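Local coordinates for hypothetical protein aq_1956 (Aquifex aeolicus, PDB 2YVT) that is of unknown function but belongs to the calcineurin-like metallophosphoesterase superfamily and may be a phosphoesterase, at residues F180-R191 with I217-V228; V234-Y244 with H252-S260. One frame throughout, in Å; residues are numbered along the deposited sequence.

Contact 1. Residues F180-R191 with I217-V228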
loop_
_atom_site.group_PDB
_atom_site.type_symbol
_atom_site.label_atom_id
_atom_site.label_comp_id
_atom_site.label_asym_id
_atom_site.label_seq_id
_atom_site.Cartn_x
_atom_site.Cartn_y
_atom_site.Cartn_z
ATOM N N PHE A 180 -1.479 -4.385 2.352
ATOM C CA PHE A 180 -1.796 -4.692 0.958
ATOM C C PHE A 180 -2.374 -3.462 0.298
ATOM O O PHE A 180 -3.116 -2.714 0.929
ATOM C CB PHE A 180 -2.855 -5.806 0.854
ATOM C CG PHE A 180 -2.488 -7.075 1.565
ATOM C CD1 PHE A 180 -1.380 -7.821 1.175
ATOM C CD2 PHE A 180 -3.266 -7.527 2.625
ATOM C CE1 PHE A 180 -1.044 -9.004 1.848
ATOM C CE2 PHE A 180 -2.948 -8.703 3.296
ATOM C CZ PHE A 180 -1.837 -9.444 2.905
ATOM N N TYR A 181 -2.059 -3.255 -0.979
ATOM C CA TYR A 181 -2.799 -2.263 -1.744
ATOM C C TYR A 181 -4.269 -2.692 -1.860
ATOM O O TYR A 181 -5.183 -1.894 -1.674
ATOM C CB TYR A 181 -2.173 -2.065 -3.129
ATOM C CG TYR A 181 -3.018 -1.218 -4.042
ATOM C CD1 TYR A 181 -3.150 0.154 -3.825
ATOM C CD2 TYR A 181 -3.693 -1.788 -5.127
ATOM C CE1 TYR A 181 -3.931 0.946 -4.673
ATOM C CE2 TYR A 181 -4.466 -1.010 -5.987
ATOM C CZ TYR A 181 -4.586 0.353 -5.753
ATOM O OH TYR A 181 -5.356 1.119 -6.586
ATOM N N THR A 182 -4.481 -3.970 -2.166
ATOM C CA THR A 182 -5.821 -4.490 -2.410
ATOM C C THR A 182 -6.504 -4.905 -1.107
ATOM O O THR A 182 -5.935 -5.679 -0.333
ATOM C CB THR A 182 -5.762 -5.683 -3.368
ATOM O OG1 THR A 182 -5.101 -5.286 -4.563
ATOM C CG2 THR A 182 -7.160 -6.173 -3.719
ATOM N N PRO A 183 -7.723 -4.383 -0.860
ATOM C CA PRO A 183 -8.461 -4.801 0.324
ATOM C C PRO A 183 -9.241 -6.099 0.104
ATOM O O PRO A 183 -9.513 -6.474 -1.043
ATOM C CB PRO A 183 -9.446 -3.645 0.543
ATOM C CG PRO A 183 -9.745 -3.147 -0.843
ATOM C CD PRO A 183 -8.461 -3.367 -1.643
ATOM N N PRO A 184 -9.609 -6.772 1.200
ATOM C CA PRO A 184 -10.511 -7.910 1.081
ATOM C C PRO A 184 -11.939 -7.439 0.863
ATOM O O PRO A 184 -12.251 -6.268 1.098
ATOM C CB PRO A 184 -10.420 -8.560 2.460
ATOM C CG PRO A 184 -10.174 -7.401 3.387
ATOM C CD PRO A 184 -9.256 -6.492 2.606
ATOM N N ILE A 185 -12.802 -8.360 0.440
ATOM C CA ILE A 185 -14.244 -8.121 0.428
ATOM C C ILE A 185 -14.732 -7.910 1.864
ATOM O O ILE A 185 -14.511 -8.752 2.735
ATOM C CB ILE A 185 -15.014 -9.314 -0.205
ATOM C CG1 ILE A 185 -14.427 -9.709 -1.573
ATOM C CG2 ILE A 185 -16.514 -9.009 -0.281
ATOM C CD1 ILE A 185 -14.482 -8.632 -2.646
ATOM N N GLY A 186 -15.379 -6.774 2.103
ATOM C CA GLY A 186 -15.895 -6.448 3.424
ATOM C C GLY A 186 -17.050 -5.475 3.337
ATOM O O GLY A 186 -17.340 -4.928 2.270
ATOM N N GLU A 187 -17.707 -5.247 4.465
ATOM C CA GLU A 187 -18.845 -4.328 4.494
ATOM C C GLU A 187 -18.423 -2.897 4.157
ATOM O O GLU A 187 -19.149 -2.167 3.466
ATOM C CB GLU A 187 -19.520 -4.379 5.864
ATOM C CG GLU A 187 -20.804 -3.563 5.954
ATOM C CD GLU A 187 -21.535 -3.736 7.269
ATOM O OE1 GLU A 187 -21.083 -4.531 8.122
ATOM O OE2 GLU A 187 -22.584 -3.070 7.448
ATOM N N PHE A 188 -17.240 -2.511 4.637
ATOM C CA PHE A 188 -16.766 -1.136 4.529
ATOM C C PHE A 188 -15.409 -1.034 3.847
ATOM O O PHE A 188 -15.144 -0.081 3.110
ATOM C CB PHE A 188 -16.656 -0.507 5.922
ATOM C CG PHE A 188 -17.946 -0.515 6.701
ATOM C CD1 PHE A 188 -18.988 0.329 6.346
ATOM C CD2 PHE A 188 -18.107 -1.363 7.788
ATOM C CE1 PHE A 188 -20.186 0.321 7.062
ATOM C CE2 PHE A 188 -19.305 -1.374 8.518
ATOM C CZ PHE A 188 -20.335 -0.533 8.147
ATOM N N VAL A 189 -14.544 -2.008 4.110
ATOM C CA VAL A 189 -13.132 -1.857 3.756
ATOM C C VAL A 189 -12.836 -1.914 2.255
ATOM O O VAL A 189 -11.731 -1.572 1.835
ATOM C CB VAL A 189 -12.214 -2.835 4.536
ATOM C CG1 VAL A 189 -12.279 -2.539 6.035
ATOM C CG2 VAL A 189 -12.570 -4.293 4.227
ATOM N N ASP A 190 -13.802 -2.354 1.447
ATOM C CA ASP A 190 -13.617 -2.321 -0.005
ATOM C C ASP A 190 -14.783 -1.652 -0.728
ATOM O O ASP A 190 -15.021 -1.907 -1.910
ATOM C CB ASP A 190 -13.300 -3.718 -0.564
ATOM C CG ASP A 190 -14.529 -4.591 -0.732
ATOM O OD1 ASP A 190 -15.461 -4.493 0.089
ATOM O OD2 ASP A 190 -14.536 -5.393 -1.689
ATOM N N ARG A 191 -15.482 -0.775 -0.004
ATOM C CA ARG A 191 -16.648 -0.095 -0.544
ATOM C C ARG A 191 -16.697 1.392 -0.212
ATOM O O ARG A 191 -16.035 1.864 0.719
ATOM C CB ARG A 191 -17.926 -0.778 -0.057
ATOM C CG ARG A 191 -18.039 -2.222 -0.519
ATOM C CD ARG A 191 -19.494 -2.676 -0.594
ATOM N NE ARG A 191 -20.090 -2.755 0.733
ATOM C CZ ARG A 191 -21.354 -3.085 0.970
ATOM N NH1 ARG A 191 -22.171 -3.371 -0.037
ATOM N NH2 ARG A 191 -21.798 -3.126 2.217
ATOM N N ILE A 217 -3.609 -3.631 6.948
ATOM C CA ILE A 217 -3.811 -2.251 6.500
ATOM C C ILE A 217 -3.911 -2.295 4.978
ATOM O O ILE A 217 -3.063 -2.881 4.322
ATOM C CB ILE A 217 -2.652 -1.334 6.954
ATOM C CG1 ILE A 217 -2.564 -1.308 8.489
ATOM C CG2 ILE A 217 -2.827 0.072 6.372
ATOM C CD1 ILE A 217 -1.281 -0.702 9.044
ATOM N N VAL A 218 -4.971 -1.713 4.424
ATOM C CA VAL A 218 -5.294 -1.920 3.008
ATOM C C VAL A 218 -5.636 -0.612 2.291
ATOM O O VAL A 218 -5.944 0.389 2.941
ATOM C CB VAL A 218 -6.428 -2.979 2.824
ATOM C CG1 VAL A 218 -5.975 -4.375 3.349
ATOM C CG2 VAL A 218 -7.710 -2.525 3.517
ATOM N N GLY A 219 -5.592 -0.632 0.958
ATOM C CA GLY A 219 -5.751 0.585 0.157
ATOM C C GLY A 219 -6.812 0.514 -0.934
ATOM O O GLY A 219 -7.959 0.137 -0.681
ATOM N N HIS A 220 -6.422 0.876 -2.157
ATOM C CA HIS A 220 -7.335 0.881 -3.307
ATOM C C HIS A 220 -8.627 1.626 -2.930
ATOM O O HIS A 220 -8.555 2.726 -2.370
ATOM C CB HIS A 220 -7.560 -0.556 -3.826
ATOM C CG HIS A 220 -8.178 -0.641 -5.190
ATOM N ND1 HIS A 220 -8.136 0.383 -6.115
ATOM C CD2 HIS A 220 -8.833 -1.661 -5.793
ATOM C CE1 HIS A 220 -8.748 -0.003 -7.224
ATOM N NE2 HIS A 220 -9.172 -1.244 -7.056
ATOM N N VAL A 221 -9.788 1.029 -3.193
ATOM C CA VAL A 221 -11.067 1.646 -2.860
ATOM C C VAL A 221 -11.591 1.102 -1.537
ATOM O O VAL A 221 -11.598 -0.117 -1.313
ATOM C CB VAL A 221 -12.106 1.401 -3.989
ATOM C CG1 VAL A 221 -13.522 1.775 -3.532
ATOM C CG2 VAL A 221 -11.708 2.176 -5.231
ATOM N N GLY A 222 -12.015 2.007 -0.658
ATOM C CA GLY A 222 -12.640 1.623 0.604
ATOM C C GLY A 222 -12.278 2.545 1.751
ATOM O O GLY A 222 -11.358 3.368 1.647
ATOM N N LYS A 223 -13.009 2.401 2.852
ATOM C CA LYS A 223 -12.764 3.175 4.068
ATOM C C LYS A 223 -13.493 2.517 5.213
ATOM O O LYS A 223 -14.705 2.301 5.144
ATOM C CB LYS A 223 -13.250 4.625 3.939
ATOM C CG LYS A 223 -13.033 5.448 5.220
ATOM C CD LYS A 223 -13.499 6.887 5.060
ATOM C CE LYS A 223 -14.999 6.973 4.813
ATOM N NZ LYS A 223 -15.810 6.650 6.024
ATOM N N GLY A 224 -12.761 2.220 6.277
ATOM C CA GLY A 224 -13.391 1.661 7.463
ATOM C C GLY A 224 -12.483 0.717 8.194
ATOM O O GLY A 224 -11.308 0.573 7.858
ATOM N N HIS A 225 -13.042 0.084 9.215
ATOM C CA HIS A 225 -12.348 -0.986 9.908
ATOM C C HIS A 225 -13.370 -2.034 10.305
ATOM O O HIS A 225 -14.513 -1.711 10.673
ATOM C CB HIS A 225 -11.548 -0.464 11.108
ATOM C CG HIS A 225 -12.396 0.063 12.219
ATOM N ND1 HIS A 225 -12.924 1.335 12.215
ATOM C CD2 HIS A 225 -12.822 -0.518 13.366
ATOM C CE1 HIS A 225 -13.632 1.520 13.315
ATOM N NE2 HIS A 225 -13.590 0.408 14.028
ATOM N N GLU A 226 -12.962 -3.292 10.193
ATOM C CA GLU A 226 -13.848 -4.408 10.497
ATOM C C GLU A 226 -13.047 -5.691 10.604
ATOM O O GLU A 226 -11.898 -5.759 10.144
ATOM C CB GLU A 226 -14.921 -4.562 9.410
ATOM C CG GLU A 226 -14.389 -4.957 8.033
ATOM C CD GLU A 226 -15.451 -4.836 6.964
ATOM O OE1 GLU A 226 -16.334 -5.725 6.904
ATOM O OE2 GLU A 226 -15.413 -3.849 6.199
ATOM N N LEU A 227 -13.659 -6.703 11.210
ATOM C CA LEU A 227 -13.054 -8.029 11.278
ATOM C C LEU A 227 -13.270 -8.802 9.983
ATOM O O LEU A 227 -14.389 -8.874 9.466
ATOM C CB LEU A 227 -13.614 -8.815 12.471
ATOM C CG LEU A 227 -12.738 -9.021 13.712
ATOM C CD1 LEU A 227 -12.077 -7.742 14.210
ATOM C CD2 LEU A 227 -13.555 -9.681 14.824
ATOM N N VAL A 228 -12.186 -9.348 9.437
ATOM C CA VAL A 228 -12.287 -10.317 8.353
ATOM C C VAL A 228 -11.614 -11.565 8.905
ATOM O O VAL A 228 -10.414 -11.567 9.183
ATOM C CB VAL A 228 -11.615 -9.813 7.044
ATOM C CG1 VAL A 228 -11.616 -10.906 5.961
ATOM C CG2 VAL A 228 -12.306 -8.541 6.545
HETATM O O HOH W 1 -18.614 -5.532 9.023
HETATM O O HOH W 2 -16.410 2.873 3.112
#
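The carboxylate of E226 is gripped by three successive backbone amides of the loop that follows strand 175-180, in the half of this calcineurin-like metallophosphoesterase fold where parallel strands 175-180 and 215-218 lie side by side. E187 N meets OE1 of E226 at 2.8 Å on the syn lone pair. F188 N and V189 N share OE2 of E226, the first from the syn side and the second nearly along the C-O bond, 2.9 Å away. With CG of E226 between its own N and carbonyl carbon (chi1 66°) and an extended chain beyond, the acid reaches the F188-R191 type I turn, and both methyls of V189 pack against OE2.

Packing is tight where the loop leaves the strand. V218 packs against P183, its CG2 3.6 Å from P183 CB, while its CG1 touches the CD of P184. H220 lays its CB over one face of the Y181 ring, the two rings meeting obliquely; K98 donates to the Y181 hydroxyl. The two segments also press together at G222, where a side chain would run into V189 O, and at G224, where it would strike CB of F188.

The solvent side is looser and wetter. E187 and the F188 ring are exposed there, and R191 grips E187 O side-on through NE and NH2, the oxygen lying in the guanidinium plane. A water donates to OE1 of E187 and to OE1 of E226, 3.1 Å from the latter.

Contact 2. Residues V234-Y244 with H252-S260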
loop_
_atom_site.group_PDB
_atom_site.type_symbol
_atom_site.label_atom_id
_atom_site.label_comp_id
_atom_site.label_asym_id
_atom_site.label_seq_id
_atom_site.Cartn_x
_atom_site.Cartn_y
_atom_site.Cartn_z
ATOM N N VAL A 234 -8.056 -2.527 8.316
ATOM C CA VAL A 234 -8.202 -1.077 8.355
ATOM C C VAL A 234 -7.905 -0.496 6.980
ATOM O O VAL A 234 -6.798 -0.661 6.458
ATOM C CB VAL A 234 -7.235 -0.438 9.391
ATOM C CG1 VAL A 234 -7.415 1.077 9.437
ATOM C CG2 VAL A 234 -7.461 -1.038 10.778
ATOM N N ASN A 235 -8.898 0.175 6.407
ATOM C CA ASN A 235 -8.692 0.956 5.192
ATOM C C ASN A 235 -8.808 2.431 5.578
ATOM O O ASN A 235 -9.889 2.891 5.959
ATOM C CB ASN A 235 -9.695 0.586 4.103
ATOM C CG ASN A 235 -9.254 1.066 2.740
ATOM O OD1 ASN A 235 -8.620 2.121 2.625
ATOM N ND2 ASN A 235 -9.577 0.299 1.698
ATOM N N PRO A 236 -7.692 3.167 5.520
ATOM C CA PRO A 236 -7.694 4.555 6.022
ATOM C C PRO A 236 -8.645 5.515 5.309
ATOM O O PRO A 236 -8.950 6.567 5.854
ATOM C CB PRO A 236 -6.247 5.018 5.799
ATOM C CG PRO A 236 -5.448 3.768 5.625
ATOM C CD PRO A 236 -6.363 2.748 5.031
ATOM N N GLY A 237 -9.102 5.163 4.107
ATOM C CA GLY A 237 -9.859 6.102 3.278
ATOM C C GLY A 237 -8.902 6.964 2.480
ATOM O O GLY A 237 -7.674 6.837 2.611
ATOM N N GLU A 238 -9.456 7.845 1.656
ATOM C CA GLU A 238 -8.658 8.539 0.640
ATOM C C GLU A 238 -7.839 9.693 1.187
ATOM O O GLU A 238 -8.388 10.647 1.742
ATOM C CB GLU A 238 -9.568 9.071 -0.472
ATOM C CG GLU A 238 -10.330 7.987 -1.218
ATOM C CD GLU A 238 -9.458 7.116 -2.123
ATOM O OE1 GLU A 238 -8.288 7.458 -2.393
ATOM O OE2 GLU A 238 -9.962 6.078 -2.578
ATOM N N PHE A 239 -6.523 9.631 0.985
ATOM C CA PHE A 239 -5.659 10.758 1.312
ATOM C C PHE A 239 -6.120 12.073 0.642
ATOM O O PHE A 239 -6.008 13.145 1.256
ATOM C CB PHE A 239 -4.215 10.429 0.942
ATOM C CG PHE A 239 -3.212 11.420 1.449
ATOM C CD1 PHE A 239 -3.024 11.600 2.818
ATOM C CD2 PHE A 239 -2.416 12.141 0.556
ATOM C CE1 PHE A 239 -2.075 12.503 3.289
ATOM C CE2 PHE A 239 -1.452 13.043 1.032
ATOM C CZ PHE A 239 -1.293 13.220 2.399
ATOM N N GLU A 240 -6.667 11.982 -0.578
ATOM C CA GLU A 240 -7.202 13.166 -1.296
ATOM C C GLU A 240 -8.369 13.827 -0.573
ATOM O O GLU A 240 -8.723 14.976 -0.868
ATOM C CB GLU A 240 -7.807 12.797 -2.640
ATOM C CG GLU A 240 -7.012 12.097 -3.649
ATOM C CD GLU A 240 -7.937 11.677 -4.791
ATOM O OE1 GLU A 240 -7.533 11.785 -5.951
ATOM O OE2 GLU A 240 -9.096 11.261 -4.518
ATOM N N GLU A 241 -9.037 13.064 0.280
ATOM C CA GLU A 241 -10.138 13.583 1.082
ATOM C C GLU A 241 -9.632 14.090 2.429
ATOM O O GLU A 241 -10.426 14.454 3.297
ATOM C CB GLU A 241 -11.196 12.492 1.286
ATOM C CG GLU A 241 -11.888 12.087 0.001
ATOM C CD GLU A 241 -12.792 10.883 0.137
ATOM O OE1 GLU A 241 -13.240 10.572 1.263
ATOM O OE2 GLU A 241 -13.052 10.253 -0.903
ATOM N N GLY A 242 -8.309 14.098 2.605
ATOM C CA GLY A 242 -7.694 14.470 3.878
ATOM C C GLY A 242 -7.786 13.402 4.954
ATOM O O GLY A 242 -7.617 13.693 6.138
ATOM N N ARG A 243 -8.034 12.163 4.539
ATOM C CA ARG A 243 -8.258 11.073 5.474
ATOM C C ARG A 243 -6.991 10.284 5.793
ATOM O O ARG A 243 -6.077 10.169 4.965
ATOM C CB ARG A 243 -9.394 10.166 4.982
ATOM C CG ARG A 243 -10.762 10.871 5.130
ATOM C CD ARG A 243 -11.978 10.029 4.804
ATOM N NE ARG A 243 -13.170 10.551 5.490
ATOM C CZ ARG A 243 -14.025 11.449 4.993
ATOM N NH1 ARG A 243 -15.056 11.842 5.729
ATOM N NH2 ARG A 243 -13.875 11.958 3.772
ATOM N N TYR A 244 -6.947 9.775 7.019
ATOM C CA TYR A 244 -5.890 8.878 7.462
ATOM C C TYR A 244 -6.433 7.990 8.578
ATOM O O TYR A 244 -7.520 8.240 9.109
ATOM C CB TYR A 244 -4.667 9.673 7.934
ATOM C CG TYR A 244 -4.919 10.545 9.144
ATOM C CD1 TYR A 244 -4.666 10.072 10.434
ATOM C CD2 TYR A 244 -5.398 11.855 8.999
ATOM C CE1 TYR A 244 -4.898 10.870 11.551
ATOM C CE2 TYR A 244 -5.635 12.656 10.109
ATOM C CZ TYR A 244 -5.376 12.159 11.380
ATOM O OH TYR A 244 -5.609 12.943 12.494
ATOM N N HIS A 252 -5.176 -1.859 20.862
ATOM C CA HIS A 252 -6.117 -2.092 19.758
ATOM C C HIS A 252 -7.148 -0.966 19.615
ATOM O O HIS A 252 -8.344 -1.214 19.433
ATOM C CB HIS A 252 -6.783 -3.471 19.867
ATOM C CG HIS A 252 -5.951 -4.580 19.306
ATOM N ND1 HIS A 252 -4.842 -5.077 19.957
ATOM C CD2 HIS A 252 -6.056 -5.282 18.152
ATOM C CE1 HIS A 252 -4.305 -6.042 19.232
ATOM N NE2 HIS A 252 -5.017 -6.180 18.127
ATOM N N LYS A 253 -6.665 0.269 19.704
ATOM C CA LYS A 253 -7.484 1.442 19.431
ATOM C C LYS A 253 -7.341 1.770 17.943
ATOM O O LYS A 253 -6.226 1.887 17.444
ATOM C CB LYS A 253 -7.028 2.627 20.290
ATOM C CG LYS A 253 -7.192 2.425 21.800
ATOM C CD LYS A 253 -6.874 3.706 22.557
ATOM C CE LYS A 253 -6.927 3.494 24.059
ATOM N NZ LYS A 253 -6.567 4.731 24.808
ATOM N N ILE A 254 -8.463 1.884 17.238
ATOM C CA ILE A 254 -8.447 2.235 15.817
ATOM C C ILE A 254 -9.310 3.470 15.594
ATOM O O ILE A 254 -10.479 3.493 15.987
ATOM C CB ILE A 254 -8.980 1.093 14.900
ATOM C CG1 ILE A 254 -8.464 -0.296 15.330
ATOM C CG2 ILE A 254 -8.688 1.413 13.424
ATOM C CD1 ILE A 254 -6.958 -0.530 15.174
ATOM N N LYS A 255 -8.723 4.494 14.978
ATOM C CA LYS A 255 -9.441 5.730 14.681
ATOM C C LYS A 255 -9.284 6.082 13.210
ATOM O O LYS A 255 -8.173 6.101 12.684
ATOM C CB LYS A 255 -8.924 6.887 15.544
ATOM C CG LYS A 255 -9.091 6.700 17.052
ATOM C CD LYS A 255 -8.394 7.818 17.819
ATOM C CE LYS A 255 -8.674 7.753 19.320
ATOM N NZ LYS A 255 -10.088 8.093 19.650
ATOM N N LEU A 256 -10.402 6.338 12.543
ATOM C CA LEU A 256 -10.362 6.877 11.189
ATOM C C LEU A 256 -10.618 8.365 11.284
ATOM O O LEU A 256 -11.683 8.791 11.735
ATOM C CB LEU A 256 -11.381 6.185 10.291
ATOM C CG LEU A 256 -10.896 4.905 9.592
ATOM C CD1 LEU A 256 -10.174 3.934 10.525
ATOM C CD2 LEU A 256 -12.084 4.251 8.959
ATOM N N GLU A 257 -9.621 9.148 10.885
ATOM C CA GLU A 257 -9.645 10.588 11.092
ATOM C C GLU A 257 -9.506 11.340 9.780
ATOM O O GLU A 257 -9.288 10.742 8.713
ATOM C CB GLU A 257 -8.541 11.015 12.074
ATOM C CG GLU A 257 -8.251 9.996 13.179
ATOM C CD GLU A 257 -7.868 10.630 14.495
ATOM O OE1 GLU A 257 -8.567 11.567 14.931
ATOM O OE2 GLU A 257 -6.887 10.163 15.110
ATOM N N GLN A 258 -9.670 12.653 9.868
ATOM C CA GLN A 258 -9.541 13.540 8.729
ATOM C C GLN A 258 -8.837 14.802 9.208
ATOM O O GLN A 258 -9.046 15.231 10.344
ATOM C CB GLN A 258 -10.924 13.874 8.183
ATOM C CG GLN A 258 -10.925 14.678 6.903
ATOM C CD GLN A 258 -12.323 15.048 6.473
ATOM O OE1 GLN A 258 -13.098 15.606 7.251
ATOM N NE2 GLN A 258 -12.655 14.741 5.230
ATOM N N PHE A 259 -7.987 15.386 8.366
ATOM C CA PHE A 259 -7.366 16.669 8.710
ATOM C C PHE A 259 -8.441 17.657 9.156
ATOM O O PHE A 259 -9.533 17.705 8.588
ATOM C CB PHE A 259 -6.599 17.271 7.530
ATOM C CG PHE A 259 -5.484 16.405 7.000
ATOM C CD1 PHE A 259 -4.662 15.684 7.861
ATOM C CD2 PHE A 259 -5.236 16.342 5.626
ATOM C CE1 PHE A 259 -3.619 14.890 7.357
ATOM C CE2 PHE A 259 -4.197 15.550 5.117
ATOM C CZ PHE A 259 -3.391 14.830 5.989
ATOM N N SER A 260 -8.137 18.434 10.184
ATOM C CA SER A 260 -9.097 19.429 10.654
ATOM C C SER A 260 -8.487 20.820 10.675
ATOM O O SER A 260 -7.283 20.993 10.460
ATOM C CB SER A 260 -9.624 19.052 12.035
ATOM O OG SER A 260 -8.560 18.961 12.957
ATOM O OXT SER A 260 -9.202 21.796 10.904
HETATM O O HOH W 3 -10.284 8.142 7.766
HETATM O O HOH W 4 -15.312 14.791 3.928
#
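Y244 and E257 form an antiparallel hydrogen-bonded pair in the beta hairpin of strands 243-248 and 253-258, with Y244 N to E257 O at 3.0 Å and E257 N to Y244 O at 2.9 Å. The CB of E257 sits over one face of the Y244 ring, 3.4 Å from CZ. Farther along, the F259 ring meets the same tyrosine obliquely, CE1 of F259 lying 3.9 Å from CD2 of Y244. A chi1 of 64° sets the tyrosine ring between its own N and carbonyl carbon, from where it reaches E257 and F259 together. An alanine in place of Y244 would remove that ring, and E257 CB and F259 CE1 would probably lose their shared apolar partner.

Outside this shell, F259 N donates to G242 O, which also lies over a face of the F259 ring, and CZ of F259 touches CE1 of F239. Helix 21-31 packs on Y244 and F259 through V27. V234, on strand 231-235 of the other sheet, meets I254 and L256 by methyl contacts. At the exposed border Q258, extended, places NE2 over one face of the R243 guanidinium, and that NE2 donates to E241 O, 3.0 Å away and nearly in line with the carbonyl.

Contacts 1 and 2 follow one another along the chain, their centres about 12 Å apart, and meet at N235. Strand 224-228 of contact 1 pairs antiparallel with strand 231-235, which leads into contact 2: N235 N lies 2.8 Å from G224 O. The side chain of N235 crosses back into contact 1, ND2 donating to V189 O at 2.9 Å and to G219 O. K12 ties both together, bonding OD1 of N235 and the carbonyls of H220 and G222. Contact 1 belongs to the sheet of strands 175-180 and 215-218, whereas the hairpin of contact 2 forms one edge of the other sheet. Neither contact includes a metal or ligand.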